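Local coordinates for hypothetical protein PA2201 (Pseudomonas aeruginosa, PDB 2FEF) that is of unknown function but probably acts as an immunity protein against a PoNe-type bacterial DNase toxin, at residues V285-A288 with R289-D293; M155-L159 with D160-L164; S261-G264 with V265-W269. All coordinates share one frame; numbering follows the deposited sequence.

How the contacts relate
All three contacts are local pieces of an all-helical chain, lie on the same side of its centre and touch one another. Contact 2, the C-terminal end of helix 146-158, lies closest to the centre of the chain, about 10 Å between centres; contacts 3 and 1 sit at about 17 and 19 Å. Their own centres are 11 to 12 Å apart. Arg291 NH2 of contact 1 makes a salt bridge of 3.0 Å to Asp160 OD2 of contact 2, and Arg289 NH2 of contact 1 lies 2.8 Å from Gly264 O of contact 3, a probable hydrogen bond. Contacts 2 and 3 meet by packing, Val157 CG1 against Ala262 O (3.6 Å) and Val265 CB (3.7 Å).

Contact 1: residues V285-A288 with R289-D293; sequences VDYA and RARGD
Val285 and Arg289 lie side by side one turn apart on the last helix of the chain, 282-292, and Tyr287 and Arg291 repeat the i to i+4 pairing. Val285 CG1 sits over the centre of one face of the Arg289 guanidinium, 3.6 Å from CZ. That methyl stands anti to its own backbone N (chi1 175°), which turns it along the helix toward the arginine, whose chain runs extended from CG to NE. In the second pair the end of the tyrosine meets the arginine shaft: Tyr287 OH is 3.3 Å from Arg291 CD, with ring and guanidinium planes 46° apart. Beneath both pairs run regular helical hydrogen bonds, among them Arg291 N to Tyr287 O and Gly292 N to Ala288 O, both 2.9 Å.

The arginine tips are fixed by neighbours further off. Arg289 NH2 is hydrogen-bonded to the carbonyls of Gly264 and Trp269, which would restrain the end of the guanidinium while the methyl covers one face; Arg291 NH2 forms a salt bridge with Asp160. Ala288 packs on Val265 of helix 258-267, and Tyr287 on Ala98 and Arg101 of helix 97-127. A water joins the second pair, 2.6 Å from Tyr287 OH and accepting from Arg291 NE at 3.1 Å, in the plane of the guanidinium at its edge.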
ATOM      1  N   VAL B 285      14.534 -30.224  -5.928  1.00 23.96           N
ATOM      2  CA  VAL B 285      14.798 -31.605  -5.508  1.00 23.75           C
ATOM      3  C   VAL B 285      16.302 -31.797  -5.330  1.00 24.61           C
ATOM      4  O   VAL B 285      16.760 -32.288  -4.296  1.00 23.46           O
ATOM      5  CB  VAL B 285      14.166 -32.628  -6.477  1.00 24.57           C
ATOM      6  CG1 VAL B 285      14.577 -34.085  -6.084  1.00 25.08           C
ATOM      7  CG2 VAL B 285      12.609 -32.443  -6.494  1.00 25.78           C
ATOM      8  N   ASP B 286      17.077 -31.396  -6.343  1.00 24.33           N
ATOM      9  CA  ASP B 286      18.523 -31.562  -6.302  1.00 24.92           C
ATOM     10  C   ASP B 286      19.147 -30.787  -5.142  1.00 24.49           C
ATOM     11  O   ASP B 286      19.996 -31.332  -4.437  1.00 24.29           O
ATOM     12  CB  ASP B 286      19.151 -31.167  -7.655  1.00 25.26           C
ATOM     13  CG  ASP B 286      18.706 -32.072  -8.807  1.00 27.24           C
ATOM     14  OD1 ASP B 286      18.238 -33.216  -8.543  1.00 28.67           O
ATOM     15  OD2 ASP B 286      18.831 -31.644  -9.998  1.00 28.02           O
ATOM     16  N   TYR B 287      18.708 -29.535  -4.957  1.00 24.48           N
ATOM     17  CA  TYR B 287      19.180 -28.645  -3.895  1.00 25.34           C
ATOM     18  C   TYR B 287      18.963 -29.254  -2.509  1.00 25.81           C
ATOM     19  O   TYR B 287      19.904 -29.317  -1.703  1.00 24.66           O
ATOM     20  CB  TYR B 287      18.473 -27.276  -3.966  1.00 25.15           C
ATOM     21  CG  TYR B 287      18.744 -26.383  -2.789  1.00 27.60           C
ATOM     22  CD1 TYR B 287      19.960 -25.714  -2.668  1.00 26.78           C
ATOM     23  CD2 TYR B 287      17.799 -26.222  -1.768  1.00 25.34           C
ATOM     24  CE1 TYR B 287      20.223 -24.890  -1.584  1.00 28.18           C
ATOM     25  CE2 TYR B 287      18.063 -25.393  -0.684  1.00 27.37           C
ATOM     26  CZ  TYR B 287      19.292 -24.755  -0.588  1.00 27.91           C
ATOM     27  OH  TYR B 287      19.557 -23.924   0.485  1.00 28.33           O
ATOM     28  N   ALA B 288      17.723 -29.677  -2.232  1.00 25.70           N
ATOM     29  CA  ALA B 288      17.374 -30.265  -0.941  1.00 26.21           C
ATOM     30  C   ALA B 288      18.198 -31.551  -0.666  1.00 27.45           C
ATOM     31  O   ALA B 288      18.697 -31.745   0.447  1.00 27.17           O
ATOM     32  CB  ALA B 288      15.876 -30.559  -0.902  1.00 26.09           C
ATOM     33  N   ARG B 289      18.358 -32.401  -1.688  1.00 28.11           N
ATOM     34  CA  ARG B 289      19.112 -33.648  -1.528  1.00 29.06           C
ATOM     35  C   ARG B 289      20.566 -33.336  -1.222  1.00 30.24           C
ATOM     36  O   ARG B 289      21.116 -33.884  -0.260  1.00 31.06           O
ATOM     37  CB  ARG B 289      18.991 -34.548  -2.757  1.00 28.68           C
ATOM     38  CG  ARG B 289      17.587 -35.145  -2.938  1.00 28.05           C
ATOM     39  CD  ARG B 289      17.468 -35.925  -4.227  1.00 29.80           C
ATOM     40  NE  ARG B 289      16.245 -36.720  -4.251  1.00 28.19           N
ATOM     41  CZ  ARG B 289      15.808 -37.397  -5.310  1.00 28.67           C
ATOM     42  NH1 ARG B 289      16.498 -37.387  -6.443  1.00 28.65           N
ATOM     43  NH2 ARG B 289      14.686 -38.089  -5.237  1.00 27.44           N
ATOM     44  N   ALA B 290      21.175 -32.442  -2.006  1.00 30.85           N
ATOM     45  CA  ALA B 290      22.585 -32.050  -1.794  1.00 32.65           C
ATOM     46  C   ALA B 290      22.819 -31.418  -0.420  1.00 33.58           C
ATOM     47  O   ALA B 290      23.800 -31.747   0.259  1.00 33.45           O
ATOM     48  CB  ALA B 290      23.056 -31.109  -2.900  1.00 32.64           C
ATOM     49  N   ARG B 291      21.913 -30.530  -0.009  1.00 34.20           N
ATOM     50  CA  ARG B 291      22.045 -29.837   1.271  1.00 35.79           C
ATOM     51  C   ARG B 291      21.852 -30.799   2.438  1.00 37.25           C
ATOM     52  O   ARG B 291      22.553 -30.684   3.444  1.00 36.88           O
ATOM     53  CB  ARG B 291      21.077 -28.641   1.379  1.00 35.18           C
ATOM     54  CG  ARG B 291      21.555 -27.548   2.340  1.00 35.32           C
ATOM     55  CD  ARG B 291      20.586 -26.412   2.437  1.00 34.50           C
ATOM     56  NE  ARG B 291      21.038 -25.315   3.297  1.00 33.45           N
ATOM     57  CZ  ARG B 291      20.960 -25.309   4.627  1.00 35.04           C
ATOM     58  NH1 ARG B 291      21.371 -24.238   5.325  1.00 33.27           N
ATOM     59  NH2 ARG B 291      20.440 -26.355   5.268  1.00 33.51           N
ATOM     60  N   GLY B 292      20.890 -31.716   2.305  1.00 38.71           N
ATOM     61  CA  GLY B 292      20.641 -32.747   3.310  1.00 42.16           C
ATOM     62  C   GLY B 292      21.862 -33.646   3.437  1.00 44.30           C
ATOM     63  O   GLY B 292      22.317 -33.931   4.544  1.00 44.72           O
ATOM     64  N   ASP B 293      22.335 -34.103   2.275  1.00 46.62           N
ATOM     65  CA  ASP B 293      23.707 -34.606   1.983  1.00 49.25           C
ATOM     66  C   ASP B 293      23.632 -35.983   1.331  1.00 49.84           C
ATOM     67  O   ASP B 293      22.542 -36.557   1.186  1.00 51.23           O
ATOM     68  CB  ASP B 293      24.677 -34.599   3.188  1.00 49.42           C
ATOM     69  CG  ASP B 293      25.357 -33.233   3.411  1.00 53.01           C
ATOM     70  OD1 ASP B 293      25.719 -32.555   2.417  1.00 54.48           O
ATOM     71  OD2 ASP B 293      25.551 -32.837   4.599  1.00 55.83           O
TER
HETATM   72  O   HOH W   1      21.999 -23.319   1.100  1.00 43.36           O

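Contact 2: residues M155-L159 with D160-L164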
HETATM    1  N   MSE B 155       7.580 -26.495   0.805  1.00 24.51           N
HETATM    2  CA  MSE B 155       8.776 -25.680   0.573  1.00 24.77           C
HETATM    3  C   MSE B 155       9.730 -25.916   1.709  1.00 24.64           C
HETATM    4  O   MSE B 155      10.919 -25.821   1.529  1.00 25.60           O
HETATM    5  CB  MSE B 155       8.489 -24.180   0.353  1.00 25.00           C
HETATM    6  CG  MSE B 155       7.618 -23.803  -0.908  1.00 26.08           C
HETATM    7 SE   MSE B 155       8.340 -24.743  -2.535  1.00 40.21          SE
HETATM    8  CE  MSE B 155       7.209 -26.272  -2.661  1.00 42.68           C
ATOM      9  N   GLY B 156       9.208 -26.261   2.881  1.00 25.38           N
ATOM     10  CA  GLY B 156      10.079 -26.733   3.995  1.00 24.56           C
ATOM     11  C   GLY B 156      10.953 -27.926   3.573  1.00 23.97           C
ATOM     12  O   GLY B 156      12.144 -27.986   3.875  1.00 23.92           O
ATOM     13  N   VAL B 157      10.328 -28.909   2.964  1.00 23.23           N
ATOM     14  CA  VAL B 157      11.014 -30.089   2.434  1.00 23.35           C
ATOM     15  C   VAL B 157      11.983 -29.726   1.280  1.00 24.16           C
ATOM     16  O   VAL B 157      13.153 -30.147   1.251  1.00 23.99           O
ATOM     17  CB  VAL B 157       9.967 -31.133   1.937  1.00 24.72           C
ATOM     18  CG1 VAL B 157      10.682 -32.312   1.236  1.00 22.88           C
ATOM     19  CG2 VAL B 157       9.099 -31.680   3.090  1.00 22.54           C
ATOM     20  N   LEU B 158      11.502 -28.941   0.332  1.00 24.04           N
ATOM     21  CA  LEU B 158      12.271 -28.624  -0.888  1.00 24.44           C
ATOM     22  C   LEU B 158      13.451 -27.692  -0.595  1.00 24.51           C
ATOM     23  O   LEU B 158      14.415 -27.629  -1.361  1.00 24.26           O
ATOM     24  CB  LEU B 158      11.333 -28.003  -1.947  1.00 24.40           C
ATOM     25  CG  LEU B 158      10.453 -29.033  -2.685  1.00 24.60           C
ATOM     26  CD1 LEU B 158       9.379 -28.358  -3.434  1.00 27.60           C
ATOM     27  CD2 LEU B 158      11.339 -29.930  -3.665  1.00 24.91           C
ATOM     28  N   LEU B 159      13.365 -26.958   0.516  1.00 24.34           N
ATOM     29  CA  LEU B 159      14.447 -26.051   0.875  1.00 24.69           C
ATOM     30  C   LEU B 159      15.277 -26.502   2.066  1.00 24.86           C
ATOM     31  O   LEU B 159      16.048 -25.715   2.613  1.00 27.09           O
ATOM     32  CB  LEU B 159      13.916 -24.599   1.043  1.00 24.22           C
ATOM     33  CG  LEU B 159      13.210 -24.038  -0.201  1.00 23.65           C
ATOM     34  CD1 LEU B 159      12.454 -22.680   0.091  1.00 23.46           C
ATOM     35  CD2 LEU B 159      14.191 -23.936  -1.430  1.00 24.04           C
ATOM     36  N   ASP B 160      15.153 -27.769   2.440  1.00 25.36           N
ATOM     37  CA  ASP B 160      15.943 -28.388   3.515  1.00 26.33           C
ATOM     38  C   ASP B 160      15.828 -27.583   4.811  1.00 27.14           C
ATOM     39  O   ASP B 160      16.834 -27.302   5.511  1.00 27.99           O
ATOM     40  CB  ASP B 160      17.418 -28.654   3.093  1.00 26.90           C
ATOM     41  CG  ASP B 160      18.233 -29.397   4.182  1.00 31.23           C
ATOM     42  OD1 ASP B 160      17.723 -30.380   4.779  1.00 30.89           O
ATOM     43  OD2 ASP B 160      19.392 -28.999   4.438  1.00 34.69           O
ATOM     44  N   ALA B 161      14.588 -27.225   5.123  1.00 25.73           N
ATOM     45  CA  ALA B 161      14.246 -26.481   6.340  1.00 27.15           C
ATOM     46  C   ALA B 161      13.141 -27.198   7.129  1.00 26.91           C
ATOM     47  O   ALA B 161      12.323 -26.562   7.797  1.00 27.58           O
ATOM     48  CB  ALA B 161      13.824 -25.054   5.981  1.00 26.63           C
ATOM     49  N   GLN B 162      13.127 -28.531   7.059  1.00 27.31           N
ATOM     50  CA  GLN B 162      12.051 -29.332   7.679  1.00 27.89           C
ATOM     51  C   GLN B 162      11.971 -29.200   9.193  1.00 28.13           C
ATOM     52  O   GLN B 162      10.959 -29.548   9.791  1.00 27.60           O
ATOM     53  CB  GLN B 162      12.235 -30.819   7.378  1.00 27.77           C
ATOM     54  CG  GLN B 162      12.081 -31.210   5.884  1.00 27.71           C
ATOM     55  CD  GLN B 162      12.001 -32.706   5.704  1.00 28.15           C
ATOM     56  OE1 GLN B 162      11.255 -33.387   6.424  1.00 28.41           O
ATOM     57  NE2 GLN B 162      12.762 -33.236   4.730  1.00 25.28           N
ATOM     58  N   GLU B 163      13.061 -28.771   9.820  1.00 28.40           N
ATOM     59  CA  GLU B 163      13.056 -28.559  11.259  1.00 29.56           C
ATOM     60  C   GLU B 163      12.053 -27.478  11.718  1.00 29.11           C
ATOM     61  O   GLU B 163      11.729 -27.383  12.909  1.00 28.39           O
ATOM     62  CB  GLU B 163      14.485 -28.264  11.765  1.00 30.89           C
ATOM     63  CG  GLU B 163      14.882 -26.757  11.758  1.00 33.58           C
ATOM     64  CD  GLU B 163      15.430 -26.274  10.413  1.00 41.95           C
ATOM     65  N   LEU B 164      11.535 -26.680  10.784  1.00 28.65           N
ATOM     66  CA  LEU B 164      10.495 -25.717  11.149  1.00 28.47           C
ATOM     67  C   LEU B 164       9.063 -26.276  11.060  1.00 27.79           C
ATOM     68  O   LEU B 164       8.111 -25.687  11.620  1.00 25.84           O
ATOM     69  CB  LEU B 164      10.609 -24.475  10.282  1.00 29.12           C
ATOM     70  CG  LEU B 164      11.912 -23.673  10.288  1.00 33.15           C
ATOM     71  CD1 LEU B 164      11.774 -22.574   9.210  1.00 30.91           C
ATOM     72  CD2 LEU B 164      12.166 -23.068  11.682  1.00 34.81           C
TER
HETATM   73  O   HOH W   2      14.316 -31.707   3.135  1.00 25.97           O
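Gly156 O accepts a hydrogen bond from Ala161 N at 2.8 Å and Val157 O a weak one from Asp160 N at 3.3 Å, the two nested bonds of a Schellman motif that ends helix 146-158, 6→1 outside and 5→2 inside by the motif's usual count. Asp160 is its C-prime residue, with positive phi (54°) in the left-handed region; Leu159 has already left helical geometry. The bond to Gly156 O is fairly straight (160° at the hydrogen), and its donor lies in the carbonyl plane. The reversal sends the chain back past the helix end toward helix 165-172.

Across the turn the side-chain contact is between Val157 and Gln162, which cross obliquely. Gln162 lays its aliphatic part against the last helical turn: CG is 3.8 Å from Val157 CA, and the amide carbon CD is 4.0 Å from Val157 CG2. With its CG anti to the carbonyl carbon (chi1 -66°) and the chain extended beyond it, the glutamine brings its amide across the valine, near its methyls. Val157 also packs on Ala262 and Val265 of helix 258-267, so it is wedged between that helix and the glutamine.

The Asp160 carboxylate forms a salt bridge with Arg291 of helix 282-292 through OD2, while its carbonyl takes a hydrogen bond from Arg101 of helix 97-127; the helix end is thus tied to two others. Leu159 and Ala161 both pack on Tyr104 of helix 97-127. Val157 O has a second donor besides Asp160 N: a water at 2.7 Å, which in turn accepts from Gln162 NE2, also at 2.7 Å.

Contact 3: residues S261-G264 with V265-W269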
ATOM      1  N   SER B 261       7.037 -32.547  -6.185  1.00 24.18           N
ATOM      2  CA  SER B 261       8.472 -32.276  -6.014  1.00 24.70           C
ATOM      3  C   SER B 261       8.930 -32.614  -4.588  1.00 24.62           C
ATOM      4  O   SER B 261       9.962 -33.280  -4.422  1.00 25.07           O
ATOM      5  CB  SER B 261       8.809 -30.825  -6.395  1.00 24.24           C
ATOM      6  OG  SER B 261       8.177 -30.496  -7.649  1.00 24.75           O
ATOM      7  N   ALA B 262       8.151 -32.208  -3.568  1.00 24.41           N
ATOM      8  CA  ALA B 262       8.525 -32.516  -2.175  1.00 23.40           C
ATOM      9  C   ALA B 262       8.474 -34.021  -1.917  1.00 23.37           C
ATOM     10  O   ALA B 262       9.325 -34.578  -1.219  1.00 22.22           O
ATOM     11  CB  ALA B 262       7.641 -31.737  -1.195  1.00 23.57           C
ATOM     12  N   LEU B 263       7.504 -34.710  -2.512  1.00 23.97           N
ATOM     13  CA  LEU B 263       7.457 -36.181  -2.368  1.00 25.26           C
ATOM     14  C   LEU B 263       8.715 -36.851  -2.928  1.00 25.44           C
ATOM     15  O   LEU B 263       9.182 -37.849  -2.378  1.00 26.16           O
ATOM     16  CB  LEU B 263       6.163 -36.770  -2.996  1.00 25.82           C
ATOM     17  CG  LEU B 263       4.862 -36.434  -2.253  1.00 26.82           C
ATOM     18  CD1 LEU B 263       3.599 -36.674  -3.124  1.00 28.44           C
ATOM     19  CD2 LEU B 263       4.768 -37.184  -0.918  1.00 25.68           C
ATOM     20  N   GLY B 264       9.288 -36.294  -3.993  1.00 26.38           N
ATOM     21  CA  GLY B 264      10.553 -36.793  -4.534  1.00 26.46           C
ATOM     22  C   GLY B 264      11.722 -36.715  -3.544  1.00 26.74           C
ATOM     23  O   GLY B 264      12.543 -37.633  -3.456  1.00 27.14           O
ATOM     24  N   VAL B 265      11.807 -35.620  -2.807  1.00 26.76           N
ATOM     25  CA  VAL B 265      12.835 -35.493  -1.775  1.00 26.82           C
ATOM     26  C   VAL B 265      12.591 -36.521  -0.667  1.00 27.02           C
ATOM     27  O   VAL B 265      13.519 -37.202  -0.220  1.00 26.84           O
ATOM     28  CB  VAL B 265      12.862 -34.058  -1.190  1.00 26.93           C
ATOM     29  CG1 VAL B 265      13.881 -33.958  -0.017  1.00 27.02           C
ATOM     30  CG2 VAL B 265      13.213 -33.027  -2.307  1.00 27.35           C
ATOM     31  N   LEU B 266      11.335 -36.614  -0.227  1.00 26.38           N
ATOM     32  CA  LEU B 266      10.945 -37.507   0.873  1.00 26.91           C
ATOM     33  C   LEU B 266      11.136 -38.993   0.562  1.00 27.42           C
ATOM     34  O   LEU B 266      11.569 -39.771   1.433  1.00 26.81           O
ATOM     35  CB  LEU B 266       9.500 -37.226   1.261  1.00 25.90           C
ATOM     36  CG  LEU B 266       9.253 -35.837   1.864  1.00 27.48           C
ATOM     37  CD1 LEU B 266       7.743 -35.605   2.042  1.00 26.11           C
ATOM     38  CD2 LEU B 266      10.036 -35.624   3.169  1.00 27.77           C
ATOM     39  N   TYR B 267      10.813 -39.389  -0.673  1.00 27.93           N
ATOM     40  CA  TYR B 267      10.916 -40.799  -1.092  1.00 29.06           C
ATOM     41  C   TYR B 267      12.244 -41.194  -1.711  1.00 28.75           C
ATOM     42  O   TYR B 267      12.583 -42.369  -1.702  1.00 27.47           O
ATOM     43  CB  TYR B 267       9.801 -41.179  -2.060  1.00 30.55           C
ATOM     44  CG  TYR B 267       8.495 -41.491  -1.395  1.00 34.25           C
ATOM     45  CD1 TYR B 267       7.664 -40.481  -0.955  1.00 35.74           C
ATOM     46  CD2 TYR B 267       8.089 -42.805  -1.200  1.00 38.12           C
ATOM     47  CE1 TYR B 267       6.456 -40.760  -0.344  1.00 38.18           C
ATOM     48  CE2 TYR B 267       6.874 -43.101  -0.582  1.00 39.07           C
ATOM     49  CZ  TYR B 267       6.059 -42.072  -0.172  1.00 38.62           C
ATOM     50  OH  TYR B 267       4.851 -42.347   0.443  1.00 39.62           O
ATOM     51  N   GLY B 268      12.998 -40.239  -2.238  1.00 28.60           N
ATOM     52  CA  GLY B 268      14.362 -40.543  -2.712  1.00 29.79           C
ATOM     53  C   GLY B 268      14.456 -41.280  -4.036  1.00 30.42           C
ATOM     54  O   GLY B 268      15.538 -41.703  -4.455  1.00 30.01           O
ATOM     55  N   TRP B 269      13.326 -41.408  -4.712  1.00 30.44           N
ATOM     56  CA  TRP B 269      13.273 -42.169  -5.943  1.00 31.39           C
ATOM     57  C   TRP B 269      13.913 -41.458  -7.143  1.00 30.62           C
ATOM     58  O   TRP B 269      14.195 -40.259  -7.088  1.00 29.74           O
ATOM     59  CB  TRP B 269      11.824 -42.520  -6.257  1.00 32.82           C
ATOM     60  CG  TRP B 269      10.905 -41.332  -6.397  1.00 33.56           C
ATOM     61  CD1 TRP B 269      11.217 -40.059  -6.830  1.00 34.32           C
ATOM     62  CD2 TRP B 269       9.515 -41.336  -6.149  1.00 35.79           C
ATOM     63  NE1 TRP B 269      10.097 -39.285  -6.866  1.00 33.73           N
ATOM     64  CE2 TRP B 269       9.034 -40.038  -6.439  1.00 36.06           C
ATOM     65  CE3 TRP B 269       8.622 -42.311  -5.684  1.00 37.28           C
ATOM     66  CZ2 TRP B 269       7.703 -39.693  -6.288  1.00 36.11           C
ATOM     67  CZ3 TRP B 269       7.305 -41.977  -5.541  1.00 36.59           C
ATOM     68  CH2 TRP B 269       6.852 -40.669  -5.841  1.00 36.72           C
TER
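The Tyr267 ring presents its edge to Leu263 O, which lies in the ring plane 3.4 Å from CD1, and the two side chains run side by side, with Leu263 CD2 4.0 Å from Tyr267 CE1. One face of the Trp269 indole carries Tyr267 CB, displaced toward the rim. Obliquely to the same indole comes the backbone of Gly264, its CA 3.4 Å from Trp269 NE1. Chi1 of 58° puts the tryptophan CG between its backbone N and carbonyl carbon, and the indole comes back against the helix it has just left. Phe210 meets both rings, edge-to-face with Tyr267 and with planes about 75° apart for Trp269.

This is the C-terminal end of helix 258-267, in the region assigned to the C-terminal PoNe immunity family. Leu266 N bonds Ala262 O (3.0 Å) and Tyr267 N bonds Leu263 O (2.8 Å), but Gly268 N reaches Gly264 O at 2.9 Å from above the carbonyl plane. Gly268 then takes positive phi (76°) and turns the chain toward Trp269. Ala262 and Leu266 both pack on Leu184, joining the helix to 179-189.

Gly264 O is gripped twice, by Gly268 N and by Arg289 NH2, and Trp269 O bonds the same arginine nitrogen. A cationic donor bridging two carbonyls at a helix C-terminus, where the dipole's negative end lies, would be electrostatically favourable and ties the turn to the last helix.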